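Local coordinates for protein Pts system, fructose-specific iiabc component (Borrelia burgdorferi, PDB 5DLE) that probably phosphorylates fructose to fructose 1-phosphate as it enters the cell, this piece being the cytoplasmic IIB domain of a larger phosphotransferase-system transporter, at residues I64-D75 with R82-T93; A11-V22 with G42-S52. All blocks are in the same frame, centred on the assembly; numbering follows the deposited sequence.

Contact 1 (I64-D75 with R82-T93); sequences IKNASVVILAVD and RFEGKRVYKVST
With CG1 trans to the backbone N (chi1 177°), Val-70 lays this methyl over one face of the Phe-83 ring, a CH-pi contact 3.9 Å from CG1 to the ring centroid. The other face is covered by Arg-82 CG, so the phenyl group lies sandwiched between two aliphatic carbons. Ile-64 and Leu-72 come up obliquely, CD1 of the former reaching Phe-83 CE1 at 3.6 Å. Leu-72 divides its branches: CD2 goes to the ring and CD1 to Val-88 CG1.

Lys-86 bends at both chi2 (-66°) and chi3 (-54°), and the curl turns its ammonium group back onto the end of helix 61-66. NZ donates to Ile-64 O (2.8 Å) and to Ala-67 O (2.7 Å), both in the plane of the carbonyl, the second on a lone pair. Ile-64 O also accepts from Ala-67 N, and a positive group at these carbonyls would probably suit the helix terminus. A water then bridges Ser-68 O and Arg-87 N just before the strands join.

From there the backbones pair in parallel, beginning with Val-70 N to Arg-87 O and finishing with Val-74 N to Val-91 O (2.9 Å). Beyond the strands Asp-75 takes over with a two-pronged grip on Thr-93: OD1 accepts from the backbone N (3.0 Å) and OD2 from OG1 (2.5 Å), both on the syn side but out of the carboxylate plane, the N more so than OG1. This ties the end of strand 69-74 to the first turn of helix 93-98, which Ser-92 caps.

Strand 69-74 lies between strands 13-19 and 88-91. On one face Ile-71 meets helix 100-107, while Ala-73 and Val-91 meet Ala-96 of helix 93-98; on the other, Phe-83 packs against Leu-59.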
loop_
_atom_site.group_PDB
_atom_site.type_symbol
_atom_site.label_atom_id
_atom_site.label_comp_id
_atom_site.label_asym_id
_atom_site.label_seq_id
_atom_site.Cartn_x
_atom_site.Cartn_y
_atom_site.Cartn_z
ATOM N N ILE A 64 3.841 23.483 15.705
ATOM C CA ILE A 64 2.590 23.245 16.420
ATOM C C ILE A 64 2.065 24.558 17.019
ATOM O O ILE A 64 0.857 24.832 16.999
ATOM C CB ILE A 64 2.791 22.148 17.486
ATOM C CG1 ILE A 64 3.156 20.831 16.795
ATOM C CG2 ILE A 64 1.524 21.998 18.314
ATOM C CD1 ILE A 64 3.687 19.796 17.805
ATOM N N LYS A 65 2.964 25.376 17.572
ATOM C CA LYS A 65 2.571 26.677 18.104
ATOM C C LYS A 65 1.834 27.524 17.064
ATOM O O LYS A 65 0.796 28.134 17.362
ATOM C CB LYS A 65 3.817 27.415 18.618
ATOM C CG LYS A 65 3.529 28.851 18.972
ATOM C CD LYS A 65 4.828 29.604 19.375
ATOM C CE LYS A 65 4.574 31.103 19.421
ATOM N NZ LYS A 65 4.594 31.691 18.031
ATOM N N ASN A 66 2.346 27.565 15.831
ATOM C CA ASN A 66 1.788 28.452 14.815
ATOM C C ASN A 66 0.551 27.912 14.124
ATOM O O ASN A 66 -0.111 28.660 13.403
ATOM C CB ASN A 66 2.869 28.778 13.787
ATOM C CG ASN A 66 4.004 29.590 14.394
ATOM O OD1 ASN A 66 3.796 30.347 15.338
ATOM N ND2 ASN A 66 5.207 29.411 13.869
ATOM N N ALA A 67 0.225 26.634 14.314
ATOM C CA ALA A 67 -0.863 26.014 13.567
ATOM C C ALA A 67 -2.223 26.504 14.040
ATOM O O ALA A 67 -2.449 26.710 15.234
ATOM C CB ALA A 67 -0.785 24.492 13.762
ATOM N N SER A 68 -3.158 26.609 13.088
ATOM C CA SER A 68 -4.540 26.888 13.442
ATOM C C SER A 68 -5.232 25.641 13.950
ATOM O O SER A 68 -6.123 25.717 14.806
ATOM C CB SER A 68 -5.319 27.421 12.251
ATOM O OG SER A 68 -4.843 28.698 11.894
ATOM N N VAL A 69 -4.864 24.496 13.381
ATOM C CA VAL A 69 -5.504 23.215 13.692
ATOM C C VAL A 69 -4.455 22.120 13.602
ATOM O O VAL A 69 -3.472 22.247 12.870
ATOM C CB VAL A 69 -6.684 22.940 12.716
ATOM C CG1 VAL A 69 -7.841 23.908 12.977
ATOM C CG2 VAL A 69 -6.244 23.176 11.289
ATOM N N VAL A 70 -4.693 21.027 14.332
ATOM C CA VAL A 70 -3.906 19.793 14.234
ATOM C C VAL A 70 -4.828 18.686 13.718
ATOM O O VAL A 70 -5.889 18.448 14.300
ATOM C CB VAL A 70 -3.346 19.379 15.610
ATOM C CG1 VAL A 70 -2.594 18.055 15.529
ATOM C CG2 VAL A 70 -2.439 20.497 16.237
ATOM N N ILE A 71 -4.413 17.977 12.671
ATOM C CA ILE A 71 -5.173 16.843 12.148
ATOM C C ILE A 71 -4.351 15.584 12.389
ATOM O O ILE A 71 -3.195 15.488 11.959
ATOM C CB ILE A 71 -5.497 17.010 10.655
ATOM C CG1 ILE A 71 -6.344 18.265 10.444
ATOM C CG2 ILE A 71 -6.220 15.742 10.077
ATOM C CD1 ILE A 71 -6.645 18.508 8.983
ATOM N N LEU A 72 -4.931 14.631 13.105
ATOM C CA LEU A 72 -4.244 13.359 13.380
ATOM C C LEU A 72 -4.975 12.291 12.607
ATOM O O LEU A 72 -6.145 12.021 12.897
ATOM C CB LEU A 72 -4.286 13.037 14.870
ATOM C CG LEU A 72 -3.678 14.082 15.790
ATOM C CD1 LEU A 72 -3.740 13.622 17.251
ATOM C CD2 LEU A 72 -2.238 14.493 15.352
ATOM N N ALA A 73 -4.295 11.674 11.652
ATOM C CA ALA A 73 -4.907 10.602 10.884
ATOM C C ALA A 73 -4.112 9.349 11.266
ATOM O O ALA A 73 -3.062 9.062 10.679
ATOM C CB ALA A 73 -4.862 10.907 9.379
ATOM N N VAL A 74 -4.601 8.625 12.288
ATOM C CA VAL A 74 -3.770 7.652 12.987
ATOM C C VAL A 74 -4.561 6.387 13.217
ATOM O O VAL A 74 -5.772 6.425 13.493
ATOM C CB VAL A 74 -3.203 8.205 14.313
ATOM C CG1 VAL A 74 -2.332 9.439 14.034
ATOM C CG2 VAL A 74 -4.320 8.660 15.267
ATOM N N ASP A 75 -3.844 5.267 13.096
ATOM C CA ASP A 75 -4.371 3.953 13.420
ATOM C C ASP A 75 -3.561 3.309 14.525
ATOM O O ASP A 75 -3.497 2.072 14.601
ATOM C CB ASP A 75 -4.314 3.037 12.206
ATOM C CG ASP A 75 -5.019 3.616 10.982
ATOM O OD1 ASP A 75 -6.088 4.258 11.115
ATOM O OD2 ASP A 75 -4.545 3.325 9.866
ATOM N N ARG A 82 1.857 17.055 23.299
ATOM C CA ARG A 82 2.377 18.185 22.535
ATOM C C ARG A 82 1.302 19.022 21.856
ATOM O O ARG A 82 1.609 20.132 21.419
ATOM C CB ARG A 82 3.352 17.676 21.476
ATOM C CG ARG A 82 2.773 16.592 20.554
ATOM C CD ARG A 82 3.842 16.187 19.558
ATOM N NE ARG A 82 3.448 14.972 18.882
ATOM C CZ ARG A 82 3.840 14.620 17.656
ATOM N NH1 ARG A 82 4.640 15.419 16.967
ATOM N NH2 ARG A 82 3.436 13.447 17.143
ATOM N N PHE A 83 0.074 18.529 21.729
ATOM C CA PHE A 83 -0.987 19.286 21.078
ATOM C C PHE A 83 -1.963 19.932 22.064
ATOM O O PHE A 83 -2.991 20.477 21.639
ATOM C CB PHE A 83 -1.753 18.376 20.112
ATOM C CG PHE A 83 -0.866 17.660 19.129
ATOM C CD1 PHE A 83 -0.041 18.377 18.261
ATOM C CD2 PHE A 83 -0.865 16.289 19.085
ATOM C CE1 PHE A 83 0.760 17.726 17.330
ATOM C CE2 PHE A 83 -0.030 15.613 18.185
ATOM C CZ PHE A 83 0.779 16.348 17.298
ATOM N N GLU A 84 -1.678 19.879 23.358
ATOM C CA GLU A 84 -2.539 20.560 24.326
ATOM C C GLU A 84 -2.745 22.026 23.953
ATOM O O GLU A 84 -1.806 22.724 23.549
ATOM C CB GLU A 84 -1.933 20.484 25.725
ATOM C CG GLU A 84 -2.131 19.120 26.341
ATOM C CD GLU A 84 -1.619 19.070 27.770
ATOM O OE1 GLU A 84 -1.137 20.116 28.275
ATOM O OE2 GLU A 84 -1.715 17.981 28.376
ATOM N N GLY A 85 -3.995 22.484 24.066
ATOM C CA GLY A 85 -4.304 23.882 23.791
ATOM C C GLY A 85 -4.612 24.153 22.334
ATOM O O GLY A 85 -4.978 25.267 22.005
ATOM N N LYS A 86 -4.454 23.158 21.455
ATOM C CA LYS A 86 -4.764 23.274 20.033
ATOM C C LYS A 86 -6.075 22.572 19.722
ATOM O O LYS A 86 -6.442 21.601 20.385
ATOM C CB LYS A 86 -3.676 22.632 19.157
ATOM C CG LYS A 86 -2.219 22.924 19.565
ATOM C CD LYS A 86 -1.844 24.425 19.393
ATOM C CE LYS A 86 -2.138 24.915 17.962
ATOM N NZ LYS A 86 -1.425 26.266 17.709
ATOM N N ARG A 87 -6.765 23.049 18.699
ATOM C CA ARG A 87 -7.862 22.263 18.153
ATOM C C ARG A 87 -7.260 21.040 17.490
ATOM O O ARG A 87 -6.368 21.166 16.652
ATOM C CB ARG A 87 -8.660 23.052 17.123
ATOM C CG ARG A 87 -9.372 24.271 17.708
ATOM C CD ARG A 87 -10.331 24.780 16.639
ATOM N NE ARG A 87 -11.061 25.990 17.035
ATOM C CZ ARG A 87 -12.297 25.972 17.490
ATOM N NH1 ARG A 87 -12.945 24.815 17.627
ATOM N NH2 ARG A 87 -12.899 27.121 17.785
ATOM N N VAL A 88 -7.759 19.855 17.856
ATOM C CA VAL A 88 -7.222 18.598 17.331
ATOM C C VAL A 88 -8.381 17.794 16.768
ATOM O O VAL A 88 -9.361 17.529 17.470
ATOM C CB VAL A 88 -6.472 17.800 18.410
ATOM C CG1 VAL A 88 -6.011 16.451 17.827
ATOM C CG2 VAL A 88 -5.266 18.570 18.964
ATOM N N TYR A 89 -8.257 17.397 15.493
ATOM C CA TYR A 89 -9.246 16.570 14.824
ATOM C C TYR A 89 -8.583 15.235 14.557
ATOM O O TYR A 89 -7.667 15.150 13.724
ATOM C CB TYR A 89 -9.702 17.208 13.528
ATOM C CG TYR A 89 -10.959 16.612 12.990
ATOM C CD1 TYR A 89 -11.984 16.216 13.832
ATOM C CD2 TYR A 89 -11.113 16.441 11.648
ATOM C CE1 TYR A 89 -13.149 15.655 13.313
ATOM C CE2 TYR A 89 -12.275 15.892 11.122
ATOM C CZ TYR A 89 -13.274 15.508 11.946
ATOM O OH TYR A 89 -14.403 14.958 11.384
ATOM N N LYS A 90 -9.024 14.208 15.282
ATOM C CA LYS A 90 -8.423 12.878 15.170
ATOM C C LYS A 90 -9.369 11.926 14.447
ATOM O O LYS A 90 -10.532 11.763 14.848
ATOM C CB LYS A 90 -8.098 12.326 16.558
ATOM C CG LYS A 90 -7.489 10.953 16.523
ATOM C CD LYS A 90 -6.626 10.751 17.756
ATOM C CE LYS A 90 -7.434 10.188 18.898
ATOM N NZ LYS A 90 -6.542 9.690 19.991
ATOM N N VAL A 91 -8.840 11.275 13.399
ATOM C CA VAL A 91 -9.570 10.348 12.541
ATOM C C VAL A 91 -8.648 9.193 12.199
ATOM O O VAL A 91 -7.442 9.213 12.461
ATOM C CB VAL A 91 -10.075 11.026 11.244
ATOM C CG1 VAL A 91 -11.049 12.187 11.599
ATOM C CG2 VAL A 91 -8.908 11.567 10.436
ATOM N N SER A 92 -9.250 8.149 11.655
ATOM C CA SER A 92 -8.468 7.028 11.161
ATOM C C SER A 92 -7.804 7.394 9.846
ATOM O O SER A 92 -8.201 8.339 9.186
ATOM C CB SER A 92 -9.396 5.831 10.938
ATOM O OG SER A 92 -10.328 6.137 9.889
ATOM N N THR A 93 -6.812 6.591 9.426
ATOM C CA THR A 93 -6.281 6.849 8.085
ATOM C C THR A 93 -7.308 6.597 6.988
ATOM O O THR A 93 -7.330 7.323 5.991
ATOM C CB THR A 93 -4.993 6.081 7.796
ATOM O OG1 THR A 93 -5.200 4.662 7.797
ATOM C CG2 THR A 93 -3.846 6.479 8.721
HETATM O O HOH W 1 -5.649 25.444 17.530
#

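Contact 2 (A11-V22 with G42-S52); sequences AEKIVAVTACPV and GYSIRVETQGS. With IMD (imidazole), chain E.
Ile-14 and Tyr-43 meet at the start of two parallel strands, and with Ser-44 they lose the most surface to this contact. Ile-14 spreads its two arms. CD1 reaches the Tyr-43 ring at CD2 (3.7 Å), approaching at a slant, and CG2 presses on Ile-45 CD1 at 3.5 Å, closer than usual for two methyls. Ile-45 makes the second touch possible by holding CG1 anti to its backbone N and then turning at chi2 (77°), which brings CD1 back toward the neighbouring strand.

At the Tyr-43 ring edge, in its plane, lies Glu-12 O, while a stack with Phe-108 joins this corner to the C-terminal part of the chain. An imidazole, probably from the crystallisation liquor, sits beside the Tyr-43 hydroxyl and donates from N3 to Glu-12 OE2 (2.7 Å), while OE1 is hydrogen-bonded to Ser-68 OG.

Ser-44 is gripped through its backbone: its N donates to Glu-12 O and its O accepts from Ile-14 N (2.8 Å). Its CB also lies beside Lys-13 CG. The same parallel pairing runs on to Gln-50 N and Thr-18 O, ending in a longer, more bent bond from Cys-20 N to Gln-50 O (3.3 Å, 135° at the hydrogen); Thr-27 OG1 is hydrogen-bonded to both of these atoms. Gln-50, also heavily buried, donates from NE2 to Glu-48 OE2 (2.8 Å), with the acceptor close to the amide plane, and the same NE2 rests near Val-17 CG1. Thr-18 and Thr-49 stand side by side on the opposite face, toward helix 25-40.

That helix connects the two strands in a right-handed beta-alpha-beta crossover. The loop after strand 13-19, starting at Cys-20, probably corresponds to the loop that carries the phosphorylated cysteine in fructose IIB domains.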
loop_
_atom_site.group_PDB
_atom_site.type_symbol
_atom_site.label_atom_id
_atom_site.label_comp_id
_atom_site.label_asym_id
_atom_site.label_seq_id
_atom_site.Cartn_x
_atom_site.Cartn_y
_atom_site.Cartn_z
ATOM N N ALA A 11 -1.510 32.841 4.792
ATOM C CA ALA A 11 -2.437 31.715 4.852
ATOM C C ALA A 11 -2.330 31.014 6.198
ATOM O O ALA A 11 -1.239 30.880 6.763
ATOM C CB ALA A 11 -2.149 30.720 3.726
ATOM N N GLU A 12 -3.472 30.578 6.721
ATOM C CA GLU A 12 -3.440 29.836 7.965
ATOM C C GLU A 12 -2.668 28.536 7.785
ATOM O O GLU A 12 -2.537 28.005 6.681
ATOM C CB GLU A 12 -4.841 29.503 8.431
ATOM C CG GLU A 12 -5.713 30.686 8.674
ATOM C CD GLU A 12 -6.931 30.228 9.375
ATOM O OE1 GLU A 12 -6.750 29.628 10.451
ATOM O OE2 GLU A 12 -8.040 30.405 8.829
ATOM N N LYS A 13 -2.172 28.019 8.902
ATOM C CA LYS A 13 -1.301 26.845 8.905
ATOM C C LYS A 13 -2.024 25.648 9.507
ATOM O O LYS A 13 -2.653 25.736 10.564
ATOM C CB LYS A 13 -0.018 27.132 9.682
ATOM C CG LYS A 13 0.866 28.223 8.988
ATOM C CD LYS A 13 2.078 28.535 9.827
ATOM C CE LYS A 13 2.915 29.613 9.179
ATOM N NZ LYS A 13 4.254 29.694 9.810
ATOM N N ILE A 14 -1.896 24.503 8.844
ATOM C CA ILE A 14 -2.361 23.229 9.397
ATOM C C ILE A 14 -1.125 22.395 9.691
ATOM O O ILE A 14 -0.161 22.438 8.917
ATOM C CB ILE A 14 -3.282 22.504 8.392
ATOM C CG1 ILE A 14 -4.527 23.339 8.096
ATOM C CG2 ILE A 14 -3.650 21.071 8.903
ATOM C CD1 ILE A 14 -5.456 22.735 7.057
ATOM N N VAL A 15 -1.120 21.668 10.807
ATOM C CA VAL A 15 -0.142 20.587 10.955
ATOM C C VAL A 15 -0.894 19.273 11.082
ATOM O O VAL A 15 -2.046 19.221 11.551
ATOM C CB VAL A 15 0.826 20.789 12.144
ATOM C CG1 VAL A 15 1.673 22.050 11.906
ATOM C CG2 VAL A 15 0.076 20.855 13.484
ATOM N N ALA A 16 -0.251 18.200 10.630
ATOM C CA ALA A 16 -0.903 16.902 10.709
ATOM C C ALA A 16 0.115 15.838 11.087
ATOM O O ALA A 16 1.322 15.999 10.838
ATOM C CB ALA A 16 -1.556 16.510 9.370
ATOM N N VAL A 17 -0.380 14.729 11.661
ATOM C CA VAL A 17 0.420 13.511 11.807
ATOM C C VAL A 17 -0.364 12.407 11.136
ATOM O O VAL A 17 -1.568 12.267 11.392
ATOM C CB VAL A 17 0.670 13.123 13.280
ATOM C CG1 VAL A 17 1.527 11.870 13.363
ATOM C CG2 VAL A 17 1.327 14.261 14.065
ATOM N N THR A 18 0.311 11.602 10.298
ATOM C CA THR A 18 -0.335 10.407 9.779
ATOM C C THR A 18 0.454 9.214 10.297
ATOM O O THR A 18 1.690 9.238 10.351
ATOM C CB THR A 18 -0.446 10.405 8.275
ATOM O OG1 THR A 18 0.861 10.275 7.663
ATOM C CG2 THR A 18 -1.186 11.683 7.789
ATOM N N ALA A 19 -0.267 8.181 10.733
ATOM C CA ALA A 19 0.423 7.052 11.357
ATOM C C ALA A 19 -0.398 5.800 11.146
ATOM O O ALA A 19 -1.461 5.663 11.717
ATOM C CB ALA A 19 0.638 7.302 12.850
ATOM N N CYS A 20 0.113 4.889 10.325
ATOM C CA CYS A 20 -0.504 3.559 10.167
ATOM C C CYS A 20 0.625 2.550 10.305
ATOM O O CYS A 20 1.590 2.606 9.535
ATOM C CB CYS A 20 -1.200 3.477 8.824
ATOM S SG CYS A 20 -1.827 1.776 8.564
ATOM N N PRO A 21 0.509 1.572 11.208
ATOM C CA PRO A 21 1.632 0.647 11.419
ATOM C C PRO A 21 1.585 -0.578 10.512
ATOM O O PRO A 21 2.028 -1.653 10.912
ATOM C CB PRO A 21 1.463 0.232 12.886
ATOM C CG PRO A 21 -0.040 0.241 13.067
ATOM C CD PRO A 21 -0.532 1.454 12.233
ATOM N N VAL A 22 1.037 -0.447 9.314
ATOM C CA VAL A 22 1.094 -1.460 8.277
ATOM C C VAL A 22 1.867 -0.847 7.122
ATOM O O VAL A 22 1.328 0.030 6.425
ATOM C CB VAL A 22 -0.291 -1.907 7.840
ATOM C CG1 VAL A 22 -0.159 -2.902 6.676
ATOM C CG2 VAL A 22 -0.992 -2.549 8.992
ATOM N N GLY A 42 -6.296 26.463 0.253
ATOM C CA GLY A 42 -5.546 27.685 0.524
ATOM C C GLY A 42 -4.689 27.697 1.772
ATOM O O GLY A 42 -4.222 28.770 2.176
ATOM N N TYR A 43 -4.456 26.548 2.400
ATOM C CA TYR A 43 -3.740 26.492 3.659
ATOM C C TYR A 43 -2.309 26.052 3.432
ATOM O O TYR A 43 -2.020 25.292 2.507
ATOM C CB TYR A 43 -4.406 25.482 4.611
ATOM C CG TYR A 43 -5.830 25.837 4.927
ATOM C CD1 TYR A 43 -6.124 26.995 5.656
ATOM C CD2 TYR A 43 -6.885 25.052 4.491
ATOM C CE1 TYR A 43 -7.418 27.340 5.936
ATOM C CE2 TYR A 43 -8.186 25.358 4.787
ATOM C CZ TYR A 43 -8.454 26.537 5.494
ATOM O OH TYR A 43 -9.743 26.894 5.796
ATOM N N SER A 44 -1.446 26.479 4.336
ATOM C CA SER A 44 -0.102 25.955 4.521
ATOM C C SER A 44 -0.207 24.647 5.294
ATOM O O SER A 44 -1.085 24.510 6.149
ATOM C CB SER A 44 0.723 26.973 5.327
ATOM O OG SER A 44 2.096 26.696 5.205
ATOM N N ILE A 45 0.659 23.668 4.993
ATOM C CA ILE A 45 0.514 22.360 5.639
ATOM C C ILE A 45 1.899 21.766 5.906
ATOM O O ILE A 45 2.783 21.823 5.045
ATOM C CB ILE A 45 -0.366 21.433 4.745
ATOM C CG1 ILE A 45 -0.506 20.005 5.296
ATOM C CG2 ILE A 45 0.184 21.328 3.327
ATOM C CD1 ILE A 45 -1.477 19.927 6.432
ATOM N N ARG A 46 2.094 21.196 7.102
ATOM C CA ARG A 46 3.253 20.353 7.408
ATOM C C ARG A 46 2.735 19.036 7.954
ATOM O O ARG A 46 1.856 19.052 8.822
ATOM C CB ARG A 46 4.168 21.020 8.449
ATOM C CG ARG A 46 5.263 21.884 7.813
ATOM C CD ARG A 46 6.492 21.030 7.392
ATOM N NE ARG A 46 7.088 20.472 8.600
ATOM C CZ ARG A 46 7.144 19.195 8.948
ATOM N NH1 ARG A 46 6.758 18.197 8.139
ATOM N NH2 ARG A 46 7.671 18.915 10.132
ATOM N N VAL A 47 3.262 17.904 7.448
ATOM C CA VAL A 47 2.835 16.575 7.884
ATOM C C VAL A 47 4.027 15.770 8.399
ATOM O O VAL A 47 5.039 15.612 7.692
ATOM C CB VAL A 47 2.125 15.797 6.755
ATOM C CG1 VAL A 47 1.558 14.467 7.301
ATOM C CG2 VAL A 47 0.998 16.589 6.208
ATOM N N GLU A 48 3.891 15.245 9.612
ATOM C CA GLU A 48 4.763 14.230 10.178
ATOM C C GLU A 48 4.200 12.858 9.838
ATOM O O GLU A 48 2.995 12.634 9.954
ATOM C CB GLU A 48 4.815 14.413 11.701
ATOM C CG GLU A 48 5.317 13.221 12.500
ATOM C CD GLU A 48 5.299 13.519 14.008
ATOM O OE1 GLU A 48 5.517 14.685 14.374
ATOM O OE2 GLU A 48 5.033 12.609 14.819
ATOM N N THR A 49 5.067 11.931 9.449
ATOM C CA THR A 49 4.602 10.594 9.125
ATOM C C THR A 49 5.213 9.559 10.062
ATOM O O THR A 49 6.356 9.690 10.489
ATOM C CB THR A 49 4.943 10.198 7.665
ATOM O OG1 THR A 49 6.349 10.347 7.405
ATOM C CG2 THR A 49 4.154 11.037 6.651
ATOM N N GLN A 50 4.425 8.532 10.376
ATOM C CA GLN A 50 4.892 7.392 11.182
ATOM C C GLN A 50 4.404 6.081 10.584
ATOM O O GLN A 50 3.207 5.914 10.340
ATOM C CB GLN A 50 4.368 7.490 12.623
ATOM C CG GLN A 50 4.466 8.889 13.256
ATOM C CD GLN A 50 4.246 8.829 14.758
ATOM O OE1 GLN A 50 4.082 7.727 15.337
ATOM N NE2 GLN A 50 4.261 9.982 15.406
ATOM N N GLY A 51 5.310 5.098 10.571
ATOM C CA GLY A 51 4.962 3.704 10.334
ATOM C C GLY A 51 5.337 2.766 11.471
ATOM O O GLY A 51 5.411 3.172 12.637
ATOM N N SER A 52 5.567 1.488 11.147
ATOM C CA SER A 52 6.081 0.552 12.136
ATOM C C SER A 52 7.565 0.752 12.406
ATOM O O SER A 52 8.044 0.392 13.487
ATOM C CB SER A 52 5.836 -0.884 11.679
ATOM O OG SER A 52 4.461 -1.187 11.698
HETATM N N1 IMD E . -11.969 28.250 8.804
HETATM C C2 IMD E . -10.689 28.662 8.631
HETATM N N3 IMD E . -10.301 29.322 9.748
HETATM C C4 IMD E . -11.331 29.327 10.626
HETATM C C5 IMD E . -12.388 28.652 10.028
#

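In the fold
Contacts 1 and 2 belong to one sheet, their centres about 9 Å apart, and meet where strands 69-74 and 13-19 run side by side. At one end Ser-68 fastens them, with probable hydrogen bonds from OG to Glu-12 OE1 (2.6 Å) and from N to Lys-13 O (2.7 Å). In the middle, Glu-48 of contact 2 forms a salt bridge with Arg-82 of contact 1. At the other end Asp-75 OD2 packs 3.4 Å from SG of Cys-20, probably the phosphorylated cysteine. His-26, hydrogen-bonded to Thr-93 and touching Cys-20, links the two contacts there, and a second subunit packs on Asp-75, Cys-20 and Pro-21.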